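Local coordinates for protein glutathione s-transferase (Agrobacterium tumefaciens, PDB 2YCD) that probably conjugates glutathione to electrophilic compounds, consistent with a part in herbicide detoxification, as a bacterial member of the glutathione S-transferase superfamily, at residues P17-F22 with Q47-R52; V38-E43 with K208-F213. All blocks are in the same frame, centred on the assembly; numbering follows the deposited sequence.

Contact 1 of 2, residues P17-F22 with Q47-R52; sequences PTITVF and QPYHVR. With GTB (S-(p-nitrobenzyl)glutathione), chain B.
The parallel strand pair of the beta-alpha-beta unit that begins the thioredoxin-like domain is formed by Thr-18, Ile-19 and Thr-20 in register with His-50, Val-51 and Arg-52. Four backbone hydrogen bonds zip it together, from His-50 N to Pro-17 O (3.0 Å), through Ile-19 N to His-50 O and Arg-52 N to Ile-19 O (both 2.9 Å), to Val-21 N on Arg-52 O. Strand 18-22 also pairs with strand 75-78, whereas 50-54 is an outermost strand of the sheet within the chain. On the face turned to helix 35-45, in the conformer described, CG1 of Ile-19 lies 3.8 Å from CG1 of Val-51, and CD1 carries on to CE2 of the Tyr-49 ring. Pro-17 packs its CG on CB of Tyr-49. Phe-22, at the end of the strand, belongs to the ligand pocket, its CE2 3.7 Å from CB2 of the bound S-(p-nitrobenzyl)glutathione. On the opposite face Thr-20 and Arg-52 run alongside each other; the threonine hydroxyl bonds to Ser-75 N, while its CG2 lies over one face of the guanidinium, 3.5 Å from NH2 in the arginine conformer described.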
ATOM      1  N   PRO A  17     -16.118  11.984  13.334  1.00 10.08           N
ATOM      2  CA  PRO A  17     -14.683  11.756  13.464  1.00  9.43           C
ATOM      3  C   PRO A  17     -13.873  13.054  13.320  1.00  8.83           C
ATOM      4  O   PRO A  17     -14.347  14.058  12.764  1.00  9.68           O
ATOM      5  CB  PRO A  17     -14.389  10.809  12.296  1.00 10.90           C
ATOM      6  CG  PRO A  17     -15.345  11.246  11.245  1.00 10.61           C
ATOM      7  CD  PRO A  17     -16.621  11.609  12.000  1.00  9.66           C
ATOM      8  N   THR A  18     -12.658  13.014  13.860  1.00  9.32           N
ATOM      9  CA  THR A  18     -11.700  14.104  13.777  1.00  9.08           C
ATOM     10  C   THR A  18     -10.434  13.588  13.082  1.00  9.69           C
ATOM     11  O   THR A  18      -9.906  12.539  13.449  1.00 10.31           O
ATOM     12  CB  THR A  18     -11.329  14.632  15.176  1.00  9.87           C
ATOM     13  OG1 THR A  18     -12.519  15.131  15.798  1.00 11.38           O
ATOM     14  CG2 THR A  18     -10.294  15.756  15.068  1.00 12.32           C
ATOM     15  N   ILE A  19      -9.970  14.310  12.071  1.00  8.73           N
ATOM     16  CA  ILE A  19      -8.762  13.919  11.361  0.69  9.14           C
ATOM     17  C   ILE A  19      -7.651  14.942  11.535  1.00  9.04           C
ATOM     18  O   ILE A  19      -7.905  16.145  11.666  1.00 11.05           O
ATOM     19  CB  ILE A  19      -9.034  13.666   9.879  0.69 12.35           C
ATOM     20  CG1 ILE A  19      -9.366  14.960   9.164  0.69  8.19           C
ATOM     21  CG2 ILE A  19     -10.153  12.606   9.714  0.69 10.79           C
ATOM     22  CD1 ILE A  19      -9.526  14.779   7.658  0.69 11.89           C
ATOM     23  N   THR A  20      -6.416  14.476  11.572  1.00  9.34           N
ATOM     24  CA  THR A  20      -5.294  15.409  11.665  1.00 10.06           C
ATOM     25  C   THR A  20      -4.814  15.813  10.282  1.00  9.60           C
ATOM     26  O   THR A  20      -4.823  15.006   9.333  1.00 12.05           O
ATOM     27  CB  THR A  20      -4.121  14.824  12.455  1.00 10.24           C
ATOM     28  OG1 THR A  20      -3.788  13.542  11.898  1.00 11.75           O
ATOM     29  CG2 THR A  20      -4.466  14.681  13.953  1.00 13.96           C
ATOM     30  N   VAL A  21      -4.406  17.075  10.168  1.00  9.21           N
ATOM     31  CA  VAL A  21      -4.003  17.681   8.895  1.00 11.05           C
ATOM     32  C   VAL A  21      -2.871  18.665   9.179  1.00 11.49           C
ATOM     33  O   VAL A  21      -2.662  19.037  10.333  1.00 11.54           O
ATOM     34  CB  VAL A  21      -5.170  18.444   8.214  1.00 11.07           C
ATOM     35  CG1 VAL A  21      -6.396  17.537   8.066  1.00 11.72           C
ATOM     36  CG2 VAL A  21      -5.529  19.725   8.991  1.00 13.12           C
ATOM     37  N   PHE A  22      -2.123  19.057   8.150  1.00 11.53           N
ATOM     38  CA  PHE A  22      -1.097  20.092   8.322  1.00 12.43           C
ATOM     39  C   PHE A  22      -1.760  21.431   8.652  1.00 11.25           C
ATOM     40  O   PHE A  22      -2.738  21.825   8.015  1.00 12.78           O
ATOM     41  CB  PHE A  22      -0.296  20.318   7.028  1.00 13.12           C
ATOM     42  CG  PHE A  22       0.664  19.217   6.659  1.00 12.36           C
ATOM     43  CD1 PHE A  22       1.844  19.029   7.367  1.00 12.90           C
ATOM     44  CD2 PHE A  22       0.427  18.441   5.537  1.00 11.18           C
ATOM     45  CE1 PHE A  22       2.750  18.045   6.991  1.00 14.91           C
ATOM     46  CE2 PHE A  22       1.321  17.446   5.154  1.00 13.60           C
ATOM     47  CZ  PHE A  22       2.485  17.247   5.877  1.00 14.07           C
ATOM     48  N   GLN A  47     -20.780  12.227   5.780  1.00 12.15           N
ATOM     49  CA  GLN A  47     -20.426  12.231   7.202  1.00 10.85           C
ATOM     50  C   GLN A  47     -19.730  13.536   7.617  1.00 12.21           C
ATOM     51  O   GLN A  47     -18.598  13.789   7.202  1.00 13.64           O
ATOM     52  CB  GLN A  47     -19.506  11.050   7.509  1.00 12.12           C
ATOM     53  CG  GLN A  47     -18.929  11.078   8.917  1.00 11.64           C
ATOM     54  CD  GLN A  47     -19.993  10.874   9.960  1.00 13.91           C
ATOM     55  OE1 GLN A  47     -20.661   9.839   9.975  1.00 16.90           O
ATOM     56  NE2 GLN A  47     -20.180  11.869  10.826  1.00 14.50           N
ATOM     57  N   PRO A  48     -20.387  14.371   8.454  1.00 11.72           N
ATOM     58  CA  PRO A  48     -19.693  15.556   8.978  1.00 12.03           C
ATOM     59  C   PRO A  48     -18.444  15.171   9.765  1.00 10.64           C
ATOM     60  O   PRO A  48     -18.411  14.122  10.404  1.00 11.21           O
ATOM     61  CB  PRO A  48     -20.734  16.210   9.909  1.00 13.08           C
ATOM     62  CG  PRO A  48     -22.055  15.637   9.468  1.00 17.02           C
ATOM     63  CD  PRO A  48     -21.767  14.250   8.967  1.00 12.50           C
ATOM     64  N   TYR A  49     -17.407  15.995   9.689  1.00 10.43           N
ATOM     65  CA  TYR A  49     -16.166  15.682  10.376  1.00 10.23           C
ATOM     66  C   TYR A  49     -15.478  16.961  10.831  1.00  9.32           C
ATOM     67  O   TYR A  49     -15.901  18.096  10.494  1.00 11.69           O
ATOM     68  CB  TYR A  49     -15.235  14.842   9.477  1.00 11.32           C
ATOM     69  CG  TYR A  49     -14.693  15.600   8.278  1.00  8.08           C
ATOM     70  CD1 TYR A  49     -15.432  15.712   7.106  1.00  9.63           C
ATOM     71  CD2 TYR A  49     -13.445  16.208   8.321  1.00  8.37           C
ATOM     72  CE1 TYR A  49     -14.945  16.404   5.998  1.00  9.35           C
ATOM     73  CE2 TYR A  49     -12.945  16.908   7.212  1.00 10.69           C
ATOM     74  CZ  TYR A  49     -13.712  17.016   6.068  1.00  8.92           C
ATOM     75  OH  TYR A  49     -13.213  17.706   4.982  1.00 10.28           O
ATOM     76  N   HIS A  50     -14.419  16.776  11.600  1.00  9.70           N
ATOM     77  CA  HIS A  50     -13.654  17.870  12.172  1.00  9.39           C
ATOM     78  C   HIS A  50     -12.186  17.649  11.899  1.00  9.68           C
ATOM     79  O   HIS A  50     -11.764  16.517  11.606  1.00  9.84           O
ATOM     80  CB  HIS A  50     -13.920  17.964  13.685  1.00 10.86           C
ATOM     81  CG  HIS A  50     -15.372  17.953  14.012  1.00  9.77           C
ATOM     82  ND1 HIS A  50     -16.150  19.090  13.955  1.00 11.70           N
ATOM     83  CD2 HIS A  50     -16.218  16.934  14.302  1.00  9.68           C
ATOM     84  CE1 HIS A  50     -17.400  18.781  14.233  1.00 12.50           C
ATOM     85  NE2 HIS A  50     -17.471  17.475  14.447  1.00 12.98           N
ATOM     86  N   VAL A  51     -11.403  18.716  11.977  1.00 10.52           N
ATOM     87  CA  VAL A  51      -9.967  18.585  11.797  1.00 10.62           C
ATOM     88  C   VAL A  51      -9.195  19.145  12.975  1.00 11.85           C
ATOM     89  O   VAL A  51      -9.665  20.056  13.682  1.00 13.71           O
ATOM     90  CB  VAL A  51      -9.458  19.224  10.478  1.00 11.74           C
ATOM     91  CG1 VAL A  51     -10.251  18.695   9.275  1.00 11.86           C
ATOM     92  CG2 VAL A  51      -9.509  20.755  10.531  1.00 13.35           C
ATOM     93  N   ARG A  52      -8.020  18.568  13.188  1.00 11.36           N
ATOM     94  CA  ARG A  52      -7.057  19.085  14.136  0.53 12.47           C
ATOM     95  C   ARG A  52      -5.797  19.437  13.356  1.00 11.85           C
ATOM     96  O   ARG A  52      -5.155  18.556  12.779  1.00 11.70           O
ATOM     97  CB  ARG A  52      -6.767  18.041  15.216  0.53 12.67           C
ATOM     98  CG  ARG A  52      -5.806  18.496  16.284  0.53 13.69           C
ATOM     99  CD  ARG A  52      -6.021  17.722  17.591  0.53 19.70           C
ATOM    100  NE  ARG A  52      -5.840  16.282  17.426  0.53 20.24           N
ATOM    101  CZ  ARG A  52      -4.692  15.647  17.644  0.53 22.50           C
ATOM    102  NH1 ARG A  52      -3.626  16.331  18.032  0.53 21.85           N
ATOM    103  NH2 ARG A  52      -4.611  14.331  17.476  0.53 15.55           N
TER
HETATM  104  N1  GTB B 501       1.163   5.582   4.473  1.00  8.55           N
HETATM  105  CA1 GTB B 501       0.734   6.840   5.101  1.00  7.62           C
HETATM  106  C1  GTB B 501      -0.694   7.145   4.728  1.00  7.97           C
HETATM  107  O11 GTB B 501      -1.052   6.869   3.563  1.00  8.73           O
HETATM  108  O12 GTB B 501      -1.452   7.671   5.577  1.00  9.39           O
HETATM  109  CB1 GTB B 501       1.702   7.953   4.670  1.00  9.19           C
HETATM  110  CG1 GTB B 501       1.398   9.259   5.400  1.00 11.16           C
HETATM  111  CD1 GTB B 501       2.266  10.400   4.905  1.00 10.41           C
HETATM  112  OE1 GTB B 501       3.113  10.191   4.036  1.00 12.95           O
HETATM  113  N2  GTB B 501       2.035  11.593   5.449  1.00  9.57           N
HETATM  114  CA2 GTB B 501       2.782  12.789   5.058  1.00 10.07           C
HETATM  115  C2  GTB B 501       3.359  13.497   6.245  1.00 12.39           C
HETATM  116  O2  GTB B 501       2.760  13.560   7.316  1.00 10.83           O
HETATM  117  CB2 GTB B 501       1.803  13.802   4.432  1.00  9.79           C
HETATM  118  SG2 GTB B 501       1.101  13.298   2.898  1.00 12.60           S
HETATM  119  N3  GTB B 501       4.550  14.070   6.057  1.00 13.82           N
HETATM  120  CA3 GTB B 501       5.251  14.859   7.056  1.00 15.52           C
HETATM  121  C3  GTB B 501       6.476  14.192   7.613  1.00 23.30           C
HETATM  122  O31 GTB B 501       6.854  13.105   7.136  1.00 26.19           O
HETATM  123  O32 GTB B 501       7.054  14.788   8.551  1.00 26.57           O
HETATM  124  C'  GTB B 501       2.432  13.268   1.736  1.00 14.42           C
HETATM  125  C1' GTB B 501       2.535  14.543   0.940  1.00 18.44           C
HETATM  126  C2' GTB B 501       3.385  15.555   1.356  1.00 26.49           C
HETATM  127  C3' GTB B 501       3.482  16.728   0.610  1.00 28.95           C
HETATM  128  C4' GTB B 501       2.728  16.878  -0.552  1.00 21.26           C
HETATM  129  N41 GTB B 501       2.833  18.059  -1.311  1.00 28.38           N
HETATM  130  O41 GTB B 501       2.262  18.170  -2.394  1.00 21.74           O
HETATM  131  O42 GTB B 501       3.516  18.970  -0.883  1.00 29.56           O
HETATM  132  C5' GTB B 501       1.886  15.856  -0.967  1.00 22.01           C
HETATM  133  C6' GTB B 501       1.791  14.682  -0.225  1.00 18.20           C

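Contact 2 of 2, residues V38-E43 with K208-F213; sequences VRWALE and KARPAF. With PO4 (phosphate ion), chain C.
The interface between the thioredoxin-like domain and the all-helical C-terminal domain of the transferase is built here by Trp-40 and Glu-43 of helix 35-45 against the start of helix 211-225. Trp-40 reaches across with CG anti to its backbone N (chi1 -174°), laying one indole face against Phe-213. The phenyl ring stands on that face by its edge in a T-shaped stack, with planes at 90° and the centroid of the six-membered ring 4.9 Å from that of Phe-213; CD2 is the atom that touches, 3.7 Å from Trp-40 CE3. Beside it, Phe-213 CB makes a CH-pi contact 4.1 Å from the centroid of the five-membered ring. Residues Ile-179, Ile-182 and Cys-183 of helix 176-185 also pack on the indole. Ala-212 fits its CB against Glu-43 CB at 3.7 Å, bringing the two helices close. Arg-210, the N-cap residue, approaches the indole edge with CD, 4.4 Å from CZ2. Its NE pairs with Glu-44, which also accepts the Trp-40 NE1 hydrogen bond, while NH2 donates to O4 (2.8 Å) and NH1 to O1 (3.2 Å) of a phosphate ion, probably from the crystallisation liquor. Glu-43 itself forms a salt bridge with Arg-215. The domains thus meet through an apolar, aromatic centre, with charged groups bordering it and Glu-44 satisfying the indole nitrogen.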
ATOM      1  N   VAL A  38      -9.186  11.059   2.480  1.00  7.35           N
ATOM      2  CA  VAL A  38     -10.048  10.864   3.641  1.00  7.21           C
ATOM      3  C   VAL A  38     -11.221  11.871   3.641  1.00  7.00           C
ATOM      4  O   VAL A  38     -12.368  11.487   3.843  1.00  7.01           O
ATOM      5  CB  VAL A  38      -9.220  10.987   4.941  1.00  7.03           C
ATOM      6  CG1 VAL A  38     -10.137  10.932   6.164  1.00  7.79           C
ATOM      7  CG2 VAL A  38      -8.158   9.872   5.002  1.00  8.27           C
ATOM      8  N   ARG A  39     -10.924  13.155   3.445  1.00  7.55           N
ATOM      9  CA  ARG A  39     -11.958  14.187   3.347  1.00  7.61           C
ATOM     10  C   ARG A  39     -12.949  13.843   2.241  1.00  6.88           C
ATOM     11  O   ARG A  39     -14.171  13.991   2.416  1.00  8.08           O
ATOM     12  CB  ARG A  39     -11.321  15.540   3.042  1.00  7.14           C
ATOM     13  CG  ARG A  39     -10.446  16.130   4.146  1.00  7.90           C
ATOM     14  CD  ARG A  39      -9.872  17.440   3.611  1.00  8.44           C
ATOM     15  NE  ARG A  39      -9.061  18.227   4.543  1.00  9.71           N
ATOM     16  CZ  ARG A  39      -9.571  19.138   5.370  1.00  8.52           C
ATOM     17  NH1 ARG A  39     -10.890  19.292   5.493  1.00  9.37           N
ATOM     18  NH2 ARG A  39      -8.757  19.860   6.125  1.00  9.68           N
ATOM     19  N   TRP A  40     -12.437  13.436   1.087  1.00  7.36           N
ATOM     20  CA  TRP A  40     -13.291  13.103  -0.046  1.00  7.35           C
ATOM     21  C   TRP A  40     -14.213  11.917   0.283  1.00  6.43           C
ATOM     22  O   TRP A  40     -15.434  11.962   0.022  1.00  7.50           O
ATOM     23  CB  TRP A  40     -12.389  12.846  -1.263  1.00  7.13           C
ATOM     24  CG  TRP A  40     -13.100  12.609  -2.591  1.00  6.09           C
ATOM     25  CD1 TRP A  40     -14.456  12.673  -2.840  1.00  6.58           C
ATOM     26  CD2 TRP A  40     -12.478  12.283  -3.838  1.00  7.77           C
ATOM     27  NE1 TRP A  40     -14.702  12.393  -4.175  1.00  7.89           N
ATOM     28  CE2 TRP A  40     -13.507  12.139  -4.801  1.00  8.37           C
ATOM     29  CE3 TRP A  40     -11.145  12.063  -4.227  1.00  7.97           C
ATOM     30  CZ2 TRP A  40     -13.242  11.803  -6.138  1.00  7.60           C
ATOM     31  CZ3 TRP A  40     -10.879  11.739  -5.554  1.00  8.90           C
ATOM     32  CH2 TRP A  40     -11.926  11.615  -6.499  1.00  9.42           C
ATOM     33  N   ALA A  41     -13.675  10.874   0.912  1.00  7.32           N
ATOM     34  CA  ALA A  41     -14.507   9.749   1.322  1.00  8.19           C
ATOM     35  C   ALA A  41     -15.621  10.183   2.277  1.00  8.12           C
ATOM     36  O   ALA A  41     -16.786   9.766   2.131  1.00  8.41           O
ATOM     37  CB  ALA A  41     -13.647   8.647   1.952  1.00  7.70           C
ATOM     38  N   LEU A  42     -15.269  10.981   3.285  1.00  8.38           N
ATOM     39  CA  LEU A  42     -16.285  11.492   4.223  1.00  8.44           C
ATOM     40  C   LEU A  42     -17.366  12.299   3.506  1.00  7.90           C
ATOM     41  O   LEU A  42     -18.554  12.150   3.803  1.00  9.33           O
ATOM     42  CB  LEU A  42     -15.626  12.313   5.338  1.00  7.90           C
ATOM     43  CG  LEU A  42     -14.714  11.497   6.267  1.00  8.56           C
ATOM     44  CD1 LEU A  42     -13.759  12.393   7.046  1.00 10.67           C
ATOM     45  CD2 LEU A  42     -15.542  10.625   7.222  1.00  9.56           C
ATOM     46  N   GLU A  43     -16.967  13.138   2.558  1.00  8.75           N
ATOM     47  CA  GLU A  43     -17.958  13.910   1.808  1.00  9.03           C
ATOM     48  C   GLU A  43     -18.844  13.046   0.905  1.00  8.76           C
ATOM     49  O   GLU A  43     -20.043  13.328   0.770  1.00 10.93           O
ATOM     50  CB  GLU A  43     -17.277  15.028   1.026  1.00  9.40           C
ATOM     51  CG  GLU A  43     -16.736  16.167   1.923  1.00  7.70           C
ATOM     52  CD  GLU A  43     -17.847  16.967   2.584  1.00 11.28           C
ATOM     53  OE1 GLU A  43     -19.025  16.793   2.225  1.00 12.27           O
ATOM     54  OE2 GLU A  43     -17.520  17.783   3.473  1.00 15.92           O
ATOM     55  N   LYS A 208     -12.622  14.801 -10.162  1.00  8.85           N
ATOM     56  CA  LYS A 208     -12.537  16.180  -9.679  1.00  8.44           C
ATOM     57  C   LYS A 208     -13.838  16.949  -9.879  1.00 11.42           C
ATOM     58  O   LYS A 208     -14.087  17.926  -9.166  1.00 11.53           O
ATOM     59  CB  LYS A 208     -11.386  16.920 -10.371  1.00 11.11           C
ATOM     60  CG  LYS A 208      -9.994  16.389  -9.975  1.00 10.04           C
ATOM     61  CD  LYS A 208      -8.862  16.935 -10.842  1.00 15.06           C
ATOM     62  CE  LYS A 208      -8.774  18.434 -10.851  1.00 24.42           C
ATOM     63  NZ  LYS A 208      -7.610  18.864 -11.699  1.00 22.08           N
ATOM     64  N   ALA A 209     -14.674  16.507 -10.826  1.00  9.81           N
ATOM     65  CA  ALA A 209     -15.948  17.169 -11.075  1.00  9.67           C
ATOM     66  C   ALA A 209     -17.048  16.752 -10.097  1.00 11.48           C
ATOM     67  O   ALA A 209     -18.116  17.362 -10.074  1.00 11.31           O
ATOM     68  CB  ALA A 209     -16.392  16.916 -12.521  1.00  9.96           C
ATOM     69  N   ARG A 210     -16.822  15.725  -9.283  1.00  9.82           N
ATOM     70  CA  ARG A 210     -17.861  15.301  -8.348  1.00  9.90           C
ATOM     71  C   ARG A 210     -18.046  16.324  -7.219  1.00  8.92           C
ATOM     72  O   ARG A 210     -17.079  16.862  -6.689  1.00  9.77           O
ATOM     73  CB  ARG A 210     -17.526  13.921  -7.781  1.00  9.61           C
ATOM     74  CG  ARG A 210     -17.490  12.833  -8.848  1.00  9.68           C
ATOM     75  CD  ARG A 210     -17.094  11.471  -8.274  1.00  9.20           C
ATOM     76  NE  ARG A 210     -18.053  10.951  -7.296  1.00  8.33           N
ATOM     77  CZ  ARG A 210     -19.115  10.203  -7.600  1.00  8.94           C
ATOM     78  NH1 ARG A 210     -19.380   9.886  -8.866  1.00  9.52           N
ATOM     79  NH2 ARG A 210     -19.933   9.779  -6.651  1.00 11.04           N
ATOM     80  N   PRO A 211     -19.296  16.591  -6.813  1.00  9.85           N
ATOM     81  CA  PRO A 211     -19.499  17.597  -5.759  1.00 11.06           C
ATOM     82  C   PRO A 211     -18.786  17.288  -4.445  1.00  8.59           C
ATOM     83  O   PRO A 211     -18.330  18.223  -3.771  1.00  9.80           O
ATOM     84  CB  PRO A 211     -21.026  17.605  -5.560  1.00 12.93           C
ATOM     85  CG  PRO A 211     -21.575  17.000  -6.814  1.00 23.30           C
ATOM     86  CD  PRO A 211     -20.556  16.058  -7.354  1.00 11.22           C
ATOM     87  N   ALA A 212     -18.684  16.011  -4.075  1.00  9.14           N
ATOM     88  CA  ALA A 212     -17.953  15.672  -2.846  1.00  8.81           C
ATOM     89  C   ALA A 212     -16.470  16.008  -2.959  1.00  8.09           C
ATOM     90  O   ALA A 212     -15.850  16.367  -1.960  1.00  8.36           O
ATOM     91  CB  ALA A 212     -18.127  14.186  -2.504  1.00  9.87           C
ATOM     92  N   PHE A 213     -15.894  15.852  -4.151  1.00  8.68           N
ATOM     93  CA  PHE A 213     -14.499  16.227  -4.336  1.00  7.59           C
ATOM     94  C   PHE A 213     -14.339  17.732  -4.076  1.00  8.91           C
ATOM     95  O   PHE A 213     -13.414  18.154  -3.371  1.00  8.94           O
ATOM     96  CB  PHE A 213     -13.997  15.911  -5.747  1.00  7.81           C
ATOM     97  CG  PHE A 213     -12.547  16.291  -5.964  1.00  8.91           C
ATOM     98  CD1 PHE A 213     -12.180  17.596  -6.290  1.00  9.51           C
ATOM     99  CD2 PHE A 213     -11.549  15.338  -5.795  1.00  9.60           C
ATOM    100  CE1 PHE A 213     -10.820  17.926  -6.451  1.00  9.55           C
ATOM    101  CE2 PHE A 213     -10.211  15.665  -5.967  1.00 10.67           C
ATOM    102  CZ  PHE A 213      -9.849  16.955  -6.302  1.00  9.58           C
TER
HETATM  103  P   PO4 C 601     -22.982   8.709  -8.773  1.00 19.66           P
HETATM  104  O1  PO4 C 601     -22.253   9.059 -10.043  1.00 28.50           O
HETATM  105  O2  PO4 C 601     -23.681   9.947  -8.246  1.00 17.62           O
HETATM  106  O3  PO4 C 601     -24.023   7.637  -9.026  1.00 22.49           O
HETATM  107  O4  PO4 C 601     -22.015   8.195  -7.732  1.00 26.94           O

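Both contacts use the first beta-alpha-beta unit: contact 1 joins its two strands, and contact 2 ties its helix to the C-terminal domain. Contact 2 is the more deeply buried, its centre about 11 Å from the centre of the chain against about 16 Å for the partly buried contact 1. Regular backbone hydrogen bonds set the strand register, whereas between the helices side chains do the work, chiefly aromatic ones. The contacts meet directly. Tyr-49 OH lies 2.9 Å from Arg-39 NH1, a probable hydrogen bond, and the tyrosine ring packs on Leu-42. Helix 35-45 thus touches both sheet and C-terminal domain, and Arg-39 itself reaches both, packing also on helix 211-225.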